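Local coordinates for chitinase (Paenibacillus sp. FPU-7, PDB 5GZT), which probably hydrolyses chitin and chitodextrins at internal beta-1,4 linkages between N-acetylglucosamine units, acting as an endochitinase with two family 18 glycoside hydrolase domains, at residues I279-P284 with T299-L304; W286-K291 with E345-Y350. All coordinates share one frame; numbering follows the deposited sequence.

Both contacts belong to the first of the two family 18 domains, and their centres lie about 15 Å apart. From the N-terminal side, strand 264-284 ends in residues 279-284, and the chain then leaves it as a loop that returns through residues 299-304 into strand 303-312. Contact 1 closes this short excursion. Within the excursion lie residues 286-291, which contact 2 joins to helix 344-352, much further along the chain, so the two contacts cross. Contact 1 ties neighbouring barrel strands; contact 2 holds the connecting loop against helix 344-352. They meet at Pro284 and Trp289.

Contact 1: residues I279-P284 with T299-L304; sequences IVSYIP and TKFTHL
Ile279 is gripped at both ends of its backbone by the turn that leads into strand 303-312. Its N-H points at Thr302 OG1 (2.9 Å, nearly straight at 164°), while Ile279 O takes two donors, Thr302 N in the carbonyl plane on a lone pair and His303 N tilted from that plane, both bonds 3.0 Å long. Thr302 OG1 sits between its own backbone N and carbonyl carbon (chi1 64°), a position that brings it to Ile279 N and also, in the plane of the imidazole, to His303 ND1 at 2.8 Å. With His303 NE2 bonded to Glu452, the ring is held by both nitrogens. One further bond, Ser281 N to His303 O (2.9 Å), continues the parallel pairing. These are neighbouring parallel strands of the TIM barrel of family 18; strand 619-623 pairs with the other edge of 264-284. Val280 and His303 share one side of the sheet, from which Tyr282 reaches Asp407, the last aspartate of the family's DXXDXDXE signature. On the side of Ser281 and Leu304 the packing is close: Ser281 CB lies 3.5 Å above one face of the Phe301 ring, displaced toward its rim, and Leu304 CD1 presses on Ile283 CG1, also at 3.5 Å. Ser281 OG is buried here with no polar partner in the model. The looser side is at Lys300, partly exposed, whose side chain turns away from the strand and lies against Asn636 and Tyr639 of helix 633-642. There Ile279 CD1 approaches Lys300 O (3.4 Å), and the same helix covers the isoleucine through Tyr639 and Leu642.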
ATOM      1  N   ILE B 279       1.378   0.057   1.305  1.00 28.00           N
ATOM      2  CA  ILE B 279       0.805   0.986   0.308  1.00 26.23           C
ATOM      3  C   ILE B 279      -0.182   0.215  -0.492  1.00 24.71           C
ATOM      4  O   ILE B 279       0.194  -0.682  -1.206  1.00 27.91           O
ATOM      5  CB  ILE B 279       1.852   1.625  -0.571  1.00 27.20           C
ATOM      6  CG1 ILE B 279       2.847   2.442   0.289  1.00 28.08           C
ATOM      7  CG2 ILE B 279       1.138   2.543  -1.565  1.00 28.54           C
ATOM      8  CD1 ILE B 279       4.075   2.867  -0.484  1.00 28.28           C
ATOM      9  N   VAL B 280      -1.458   0.466  -0.247  1.00 25.83           N
ATOM     10  CA  VAL B 280      -2.543  -0.189  -0.933  1.00 26.61           C
ATOM     11  C   VAL B 280      -2.986   0.662  -2.136  1.00 25.27           C
ATOM     12  O   VAL B 280      -3.564   1.717  -1.959  1.00 25.72           O
ATOM     13  CB  VAL B 280      -3.732  -0.406  -0.016  1.00 25.71           C
ATOM     14  CG1 VAL B 280      -4.949  -0.882  -0.800  1.00 25.05           C
ATOM     15  CG2 VAL B 280      -3.357  -1.473   1.020  1.00 30.18           C
ATOM     16  N   SER B 281      -2.640   0.195  -3.319  1.00 26.16           N
ATOM     17  CA  SER B 281      -3.041   0.793  -4.597  1.00 26.26           C
ATOM     18  C   SER B 281      -4.303   0.153  -5.181  1.00 23.92           C
ATOM     19  O   SER B 281      -4.268  -0.995  -5.580  1.00 25.68           O
ATOM     20  CB  SER B 281      -1.866   0.725  -5.584  1.00 27.16           C
ATOM     21  OG  SER B 281      -2.253   1.110  -6.919  1.00 24.82           O
ATOM     22  N   TYR B 282      -5.421   0.866  -5.181  1.00 23.56           N
ATOM     23  CA  TYR B 282      -6.658   0.410  -5.827  1.00 26.07           C
ATOM     24  C   TYR B 282      -6.436   0.568  -7.315  1.00 29.69           C
ATOM     25  O   TYR B 282      -5.903   1.598  -7.746  1.00 27.26           O
ATOM     26  CB  TYR B 282      -7.901   1.221  -5.445  1.00 27.92           C
ATOM     27  CG  TYR B 282      -8.633   0.731  -4.217  1.00 31.48           C
ATOM     28  CD1 TYR B 282      -8.264   1.156  -2.944  1.00 31.36           C
ATOM     29  CD2 TYR B 282      -9.694  -0.139  -4.303  1.00 27.81           C
ATOM     30  CE1 TYR B 282      -8.959   0.734  -1.809  1.00 31.28           C
ATOM     31  CE2 TYR B 282     -10.364  -0.569  -3.160  1.00 30.03           C
ATOM     32  CZ  TYR B 282      -9.994  -0.139  -1.905  1.00 28.22           C
ATOM     33  OH  TYR B 282     -10.673  -0.520  -0.756  1.00 25.52           O
ATOM     34  N   ILE B 283      -6.828  -0.452  -8.084  1.00 29.94           N
ATOM     35  CA  ILE B 283      -6.694  -0.481  -9.539  1.00 28.19           C
ATOM     36  C   ILE B 283      -8.047  -0.825 -10.102  1.00 27.80           C
ATOM     37  O   ILE B 283      -8.607  -1.826  -9.727  1.00 27.50           O
ATOM     38  CB  ILE B 283      -5.687  -1.549  -9.974  1.00 32.84           C
ATOM     39  CG1 ILE B 283      -4.265  -1.013  -9.806  1.00 38.91           C
ATOM     40  CG2 ILE B 283      -5.908  -1.955 -11.440  1.00 33.70           C
ATOM     41  CD1 ILE B 283      -3.687  -0.351 -11.052  1.00 38.02           C
ATOM     42  N   PRO B 284      -8.570  -0.017 -11.046  1.00 27.97           N
ATOM     43  CA  PRO B 284      -9.914  -0.188 -11.494  1.00 24.59           C
ATOM     44  C   PRO B 284     -10.027  -1.324 -12.524  1.00 24.51           C
ATOM     45  O   PRO B 284      -9.182  -1.459 -13.409  1.00 28.87           O
ATOM     46  CB  PRO B 284     -10.210   1.129 -12.218  1.00 25.88           C
ATOM     47  CG  PRO B 284      -8.908   1.576 -12.704  1.00 28.82           C
ATOM     48  CD  PRO B 284      -7.933   1.167 -11.643  1.00 27.92           C
ATOM     49  N   THR B 299       6.734  -1.560  -8.195  1.00 30.23           N
ATOM     50  CA  THR B 299       7.767  -1.321  -7.158  1.00 29.44           C
ATOM     51  C   THR B 299       7.369  -0.253  -6.159  1.00 29.45           C
ATOM     52  O   THR B 299       7.963  -0.164  -5.127  1.00 30.40           O
ATOM     53  CB  THR B 299       9.167  -1.002  -7.717  1.00 29.66           C
ATOM     54  OG1 THR B 299       9.207   0.288  -8.360  1.00 33.50           O
ATOM     55  CG2 THR B 299       9.624  -2.084  -8.747  1.00 31.90           C
ATOM     56  N   LYS B 300       6.372   0.561  -6.455  1.00 27.34           N
ATOM     57  CA  LYS B 300       5.995   1.680  -5.576  1.00 26.39           C
ATOM     58  C   LYS B 300       4.839   1.413  -4.612  1.00 25.71           C
ATOM     59  O   LYS B 300       4.379   2.326  -3.876  1.00 20.87           O
ATOM     60  CB  LYS B 300       5.671   2.852  -6.452  1.00 26.83           C
ATOM     61  CG  LYS B 300       6.745   3.171  -7.463  1.00 29.41           C
ATOM     62  CD  LYS B 300       8.038   3.519  -6.765  1.00 31.40           C
ATOM     63  CE  LYS B 300       9.133   3.688  -7.797  1.00 34.64           C
ATOM     64  NZ  LYS B 300      10.045   4.672  -7.221  1.00 37.48           N
ATOM     65  N   PHE B 301       4.376   0.171  -4.578  1.00 24.52           N
ATOM     66  CA  PHE B 301       3.344  -0.144  -3.634  1.00 24.36           C
ATOM     67  C   PHE B 301       3.505  -1.562  -3.182  1.00 26.84           C
ATOM     68  O   PHE B 301       4.257  -2.310  -3.784  1.00 25.97           O
ATOM     69  CB  PHE B 301       1.941   0.124  -4.193  1.00 27.58           C
ATOM     70  CG  PHE B 301       1.642  -0.463  -5.554  1.00 27.88           C
ATOM     71  CD1 PHE B 301       1.354  -1.817  -5.716  1.00 34.96           C
ATOM     72  CD2 PHE B 301       1.483   0.368  -6.659  1.00 29.62           C
ATOM     73  CE1 PHE B 301       1.040  -2.330  -6.986  1.00 34.56           C
ATOM     74  CE2 PHE B 301       1.191  -0.105  -7.921  1.00 30.36           C
ATOM     75  CZ  PHE B 301       0.958  -1.469  -8.104  1.00 33.67           C
ATOM     76  N   THR B 302       2.797  -1.935  -2.141  1.00 28.26           N
ATOM     77  CA  THR B 302       2.957  -3.276  -1.568  1.00 30.88           C
ATOM     78  C   THR B 302       1.769  -4.146  -1.810  1.00 31.46           C
ATOM     79  O   THR B 302       1.902  -5.404  -1.797  1.00 33.01           O
ATOM     80  CB  THR B 302       3.207  -3.239  -0.049  1.00 29.00           C
ATOM     81  OG1 THR B 302       2.064  -2.685   0.610  1.00 27.65           O
ATOM     82  CG2 THR B 302       4.398  -2.414   0.233  1.00 34.01           C
ATOM     83  N   HIS B 303       0.621  -3.520  -2.011  1.00 27.45           N
ATOM     84  CA  HIS B 303      -0.639  -4.225  -2.236  1.00 27.81           C
ATOM     85  C   HIS B 303      -1.376  -3.594  -3.401  1.00 31.50           C
ATOM     86  O   HIS B 303      -1.411  -2.383  -3.518  1.00 30.02           O
ATOM     87  CB  HIS B 303      -1.564  -4.114  -1.060  1.00 25.50           C
ATOM     88  CG  HIS B 303      -1.133  -4.859   0.160  1.00 33.39           C
ATOM     89  ND1 HIS B 303       0.068  -4.632   0.802  1.00 33.22           N
ATOM     90  CD2 HIS B 303      -1.798  -5.765   0.923  1.00 36.17           C
ATOM     91  CE1 HIS B 303       0.130  -5.380   1.888  1.00 31.19           C
ATOM     92  NE2 HIS B 303      -0.964  -6.110   1.956  1.00 33.08           N
ATOM     93  N   LEU B 304      -2.024  -4.417  -4.208  1.00 31.73           N
ATOM     94  CA  LEU B 304      -2.808  -3.988  -5.357  1.00 29.31           C
ATOM     95  C   LEU B 304      -4.198  -4.575  -5.131  1.00 30.27           C
ATOM     96  O   LEU B 304      -4.330  -5.780  -4.908  1.00 33.19           O
ATOM     97  CB  LEU B 304      -2.066  -4.432  -6.587  1.00 31.41           C
ATOM     98  CG  LEU B 304      -2.549  -4.675  -8.031  1.00 35.27           C
ATOM     99  CD1 LEU B 304      -3.951  -4.186  -8.273  1.00 39.81           C
ATOM    100  CD2 LEU B 304      -1.507  -4.219  -9.044  1.00 31.16           C
TER

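Contact 2: residues W286-K291 with E345-Y350; sequences WVDWAK and ESNLAY
The Asn347 side chain crosses that of Trp289 at about a right angle, with the amide plane 60° from the indole plane, and addresses the loop backbone through both its polar atoms. Trp289 N donates to Asn347 OD1 over 2.8 Å, almost straight, whereas the bond from Asn347 ND2 to Val287 O (2.9 Å) is bent, at 132°, and Val287 O also lies out of the amide plane. The same ND2 also reaches Tyr306 OH. Trp289 has CG anti to its carbonyl carbon (chi1 -73°), which carries the indole back under Val287, whose CG1 rests 3.6 Å above the middle of the ring; NE1 probably donates to Pro284 O. On the next turn of helix 344-352, Tyr350 offers its ring face to the loop: Trp289 O lies 3.8 Å above the ring centre, and Trp289 CB touches Tyr350 CD2. Asp288 OD1 accepts from Lys291 N in an Asx motif, its OD2 forming a salt bridge with Lys291 NZ at 2.9 Å. A water fills the corner between loop and helix, donating to Asp288 OD1 and to Asn347 OD1 and accepting from Ala290 N and Ser346 OG. With a leucine in place of Asn347, Trp289 N and Val287 O would probably lose their mates on the helix and the water one of its four ligands. Because Trp289 N can only donate and Val287 O only accept, one amide orientation is probably preferred: the flipped form would set donor against donor at Trp289 N and acceptor against acceptor at Val287 O.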
ATOM      1  N   TRP B 286     -12.107  -1.543 -14.875  1.00 27.70           N
ATOM      2  CA  TRP B 286     -12.705  -1.061 -16.123  1.00 29.22           C
ATOM      3  C   TRP B 286     -11.673  -0.449 -17.026  1.00 28.03           C
ATOM      4  O   TRP B 286     -12.025   0.115 -18.023  1.00 28.53           O
ATOM      5  CB  TRP B 286     -13.858  -0.063 -15.833  1.00 28.80           C
ATOM      6  CG  TRP B 286     -13.625   0.953 -14.742  1.00 31.76           C
ATOM      7  CD1 TRP B 286     -12.980   2.159 -14.852  1.00 32.30           C
ATOM      8  CD2 TRP B 286     -14.051   0.864 -13.376  1.00 31.12           C
ATOM      9  NE1 TRP B 286     -12.989   2.828 -13.628  1.00 27.27           N
ATOM     10  CE2 TRP B 286     -13.584   2.030 -12.706  1.00 32.20           C
ATOM     11  CE3 TRP B 286     -14.728  -0.112 -12.641  1.00 30.94           C
ATOM     12  CZ2 TRP B 286     -13.853   2.280 -11.359  1.00 33.48           C
ATOM     13  CZ3 TRP B 286     -14.950   0.097 -11.309  1.00 35.14           C
ATOM     14  CH2 TRP B 286     -14.529   1.287 -10.672  1.00 37.41           C
ATOM     15  N   VAL B 287     -10.406  -0.457 -16.639  1.00 27.59           N
ATOM     16  CA  VAL B 287      -9.336  -0.192 -17.583  1.00 29.60           C
ATOM     17  C   VAL B 287      -8.900  -1.556 -18.122  1.00 31.31           C
ATOM     18  O   VAL B 287      -8.851  -2.597 -17.365  1.00 29.55           O
ATOM     19  CB  VAL B 287      -8.166   0.569 -16.888  1.00 31.60           C
ATOM     20  CG1 VAL B 287      -6.932   0.712 -17.777  1.00 33.48           C
ATOM     21  CG2 VAL B 287      -8.656   1.930 -16.420  1.00 29.94           C
ATOM     22  N   ASP B 288      -8.556  -1.552 -19.400  1.00 28.04           N
ATOM     23  CA  ASP B 288      -8.040  -2.748 -20.039  1.00 29.55           C
ATOM     24  C   ASP B 288      -6.580  -2.772 -19.842  1.00 27.51           C
ATOM     25  O   ASP B 288      -5.839  -2.122 -20.559  1.00 29.28           O
ATOM     26  CB  ASP B 288      -8.452  -2.785 -21.516  1.00 32.82           C
ATOM     27  CG  ASP B 288      -7.932  -4.008 -22.253  1.00 32.25           C
ATOM     28  OD1 ASP B 288      -6.951  -4.686 -21.836  1.00 31.60           O
ATOM     29  OD2 ASP B 288      -8.539  -4.265 -23.269  1.00 35.60           O
ATOM     30  N   TRP B 289      -6.142  -3.496 -18.805  1.00 28.99           N
ATOM     31  CA  TRP B 289      -4.775  -3.415 -18.395  1.00 28.84           C
ATOM     32  C   TRP B 289      -3.832  -4.024 -19.382  1.00 34.34           C
ATOM     33  O   TRP B 289      -2.669  -3.615 -19.421  1.00 30.06           O
ATOM     34  CB  TRP B 289      -4.558  -3.956 -16.969  1.00 30.71           C
ATOM     35  CG  TRP B 289      -5.120  -2.977 -16.027  1.00 28.73           C
ATOM     36  CD1 TRP B 289      -6.256  -3.081 -15.314  1.00 30.57           C
ATOM     37  CD2 TRP B 289      -4.604  -1.676 -15.779  1.00 27.95           C
ATOM     38  NE1 TRP B 289      -6.498  -1.922 -14.638  1.00 28.89           N
ATOM     39  CE2 TRP B 289      -5.487  -1.040 -14.897  1.00 25.57           C
ATOM     40  CE3 TRP B 289      -3.464  -0.988 -16.224  1.00 29.85           C
ATOM     41  CZ2 TRP B 289      -5.288   0.255 -14.432  1.00 26.33           C
ATOM     42  CZ3 TRP B 289      -3.241   0.296 -15.750  1.00 31.17           C
ATOM     43  CH2 TRP B 289      -4.166   0.914 -14.851  1.00 27.79           C
ATOM     44  N   ALA B 290      -4.299  -4.969 -20.233  1.00 34.05           N
ATOM     45  CA  ALA B 290      -3.389  -5.564 -21.186  1.00 34.87           C
ATOM     46  C   ALA B 290      -3.083  -4.575 -22.294  1.00 34.41           C
ATOM     47  O   ALA B 290      -1.921  -4.510 -22.727  1.00 38.06           O
ATOM     48  CB  ALA B 290      -3.935  -6.884 -21.757  1.00 40.99           C
ATOM     49  N   LYS B 291      -4.079  -3.813 -22.764  1.00 34.45           N
ATOM     50  CA  LYS B 291      -3.824  -2.740 -23.778  1.00 35.63           C
ATOM     51  C   LYS B 291      -3.245  -1.402 -23.206  1.00 37.03           C
ATOM     52  O   LYS B 291      -3.024  -0.439 -23.948  1.00 36.20           O
ATOM     53  CB  LYS B 291      -5.094  -2.270 -24.432  1.00 39.98           C
ATOM     54  CG  LYS B 291      -5.928  -3.202 -25.273  1.00 56.26           C
ATOM     55  CD  LYS B 291      -7.203  -2.379 -25.637  1.00 67.78           C
ATOM     56  CE  LYS B 291      -8.125  -2.999 -26.689  1.00 78.00           C
ATOM     57  NZ  LYS B 291      -8.595  -4.329 -26.216  1.00 83.04           N
ATOM     58  N   GLU B 345     -10.626 -11.143 -16.864  1.00 39.02           N
ATOM     59  CA  GLU B 345      -9.701 -12.255 -16.770  1.00 38.35           C
ATOM     60  C   GLU B 345      -8.382 -11.846 -17.338  1.00 34.83           C
ATOM     61  O   GLU B 345      -7.332 -12.138 -16.751  1.00 37.92           O
ATOM     62  CB  GLU B 345     -10.264 -13.523 -17.450  1.00 44.62           C
ATOM     63  CG  GLU B 345     -11.576 -13.985 -16.806  1.00 49.94           C
ATOM     64  CD  GLU B 345     -11.900 -15.480 -16.965  1.00 62.74           C
ATOM     65  OE1 GLU B 345     -11.487 -16.097 -17.986  1.00 70.69           O
ATOM     66  OE2 GLU B 345     -12.614 -16.021 -16.069  1.00 65.31           O
ATOM     67  N   SER B 346      -8.397 -11.181 -18.473  1.00 29.99           N
ATOM     68  CA  SER B 346      -7.163 -10.580 -18.970  1.00 33.60           C
ATOM     69  C   SER B 346      -6.498  -9.617 -17.902  1.00 33.44           C
ATOM     70  O   SER B 346      -5.274  -9.620 -17.672  1.00 31.35           O
ATOM     71  CB  SER B 346      -7.498  -9.759 -20.217  1.00 35.08           C
ATOM     72  OG  SER B 346      -6.307  -9.303 -20.801  1.00 36.36           O
ATOM     73  N   ASN B 347      -7.331  -8.780 -17.294  1.00 31.29           N
ATOM     74  CA  ASN B 347      -6.838  -7.760 -16.333  1.00 27.95           C
ATOM     75  C   ASN B 347      -6.095  -8.437 -15.200  1.00 31.04           C
ATOM     76  O   ASN B 347      -4.844  -8.195 -14.979  1.00 32.05           O
ATOM     77  CB  ASN B 347      -8.016  -6.987 -15.809  1.00 24.91           C
ATOM     78  CG  ASN B 347      -8.413  -5.836 -16.706  1.00 20.23           C
ATOM     79  OD1 ASN B 347      -7.750  -5.498 -17.635  1.00 24.86           O
ATOM     80  ND2 ASN B 347      -9.485  -5.209 -16.380  1.00 22.59           N
ATOM     81  N   LEU B 348      -6.845  -9.349 -14.545  1.00 35.40           N
ATOM     82  CA  LEU B 348      -6.354 -10.109 -13.409  1.00 32.83           C
ATOM     83  C   LEU B 348      -5.075 -10.849 -13.741  1.00 36.92           C
ATOM     84  O   LEU B 348      -4.166 -10.863 -12.920  1.00 40.66           O
ATOM     85  CB  LEU B 348      -7.392 -11.046 -12.894  1.00 34.53           C
ATOM     86  CG  LEU B 348      -8.314 -10.843 -11.694  1.00 39.10           C
ATOM     87  CD1 LEU B 348      -7.872  -9.772 -10.711  1.00 41.97           C
ATOM     88  CD2 LEU B 348      -9.783 -10.708 -12.046  1.00 41.55           C
ATOM     89  N   ALA B 349      -4.967 -11.435 -14.939  1.00 36.05           N
ATOM     90  CA  ALA B 349      -3.714 -12.097 -15.338  1.00 36.59           C
ATOM     91  C   ALA B 349      -2.564 -11.123 -15.449  1.00 36.73           C
ATOM     92  O   ALA B 349      -1.462 -11.416 -14.961  1.00 35.21           O
ATOM     93  CB  ALA B 349      -3.885 -12.864 -16.660  1.00 39.40           C
ATOM     94  N   TYR B 350      -2.808  -9.951 -16.048  1.00 34.86           N
ATOM     95  CA  TYR B 350      -1.756  -8.930 -16.243  1.00 33.05           C
ATOM     96  C   TYR B 350      -1.234  -8.415 -14.899  1.00 35.32           C
ATOM     97  O   TYR B 350      -0.031  -8.222 -14.737  1.00 35.52           O
ATOM     98  CB  TYR B 350      -2.234  -7.760 -17.140  1.00 36.05           C
ATOM     99  CG  TYR B 350      -1.283  -6.592 -17.116  1.00 39.57           C
ATOM    100  CD1 TYR B 350      -0.192  -6.511 -18.001  1.00 47.05           C
ATOM    101  CD2 TYR B 350      -1.465  -5.558 -16.193  1.00 40.91           C
ATOM    102  CE1 TYR B 350       0.700  -5.423 -17.958  1.00 45.92           C
ATOM    103  CE2 TYR B 350      -0.583  -4.484 -16.150  1.00 45.94           C
ATOM    104  CZ  TYR B 350       0.488  -4.431 -17.024  1.00 46.23           C
ATOM    105  OH  TYR B 350       1.328  -3.359 -16.942  1.00 60.25           O
TER
HETATM  106  O   HOH W   1      -6.733  -6.602 -20.015  1.00 27.34           O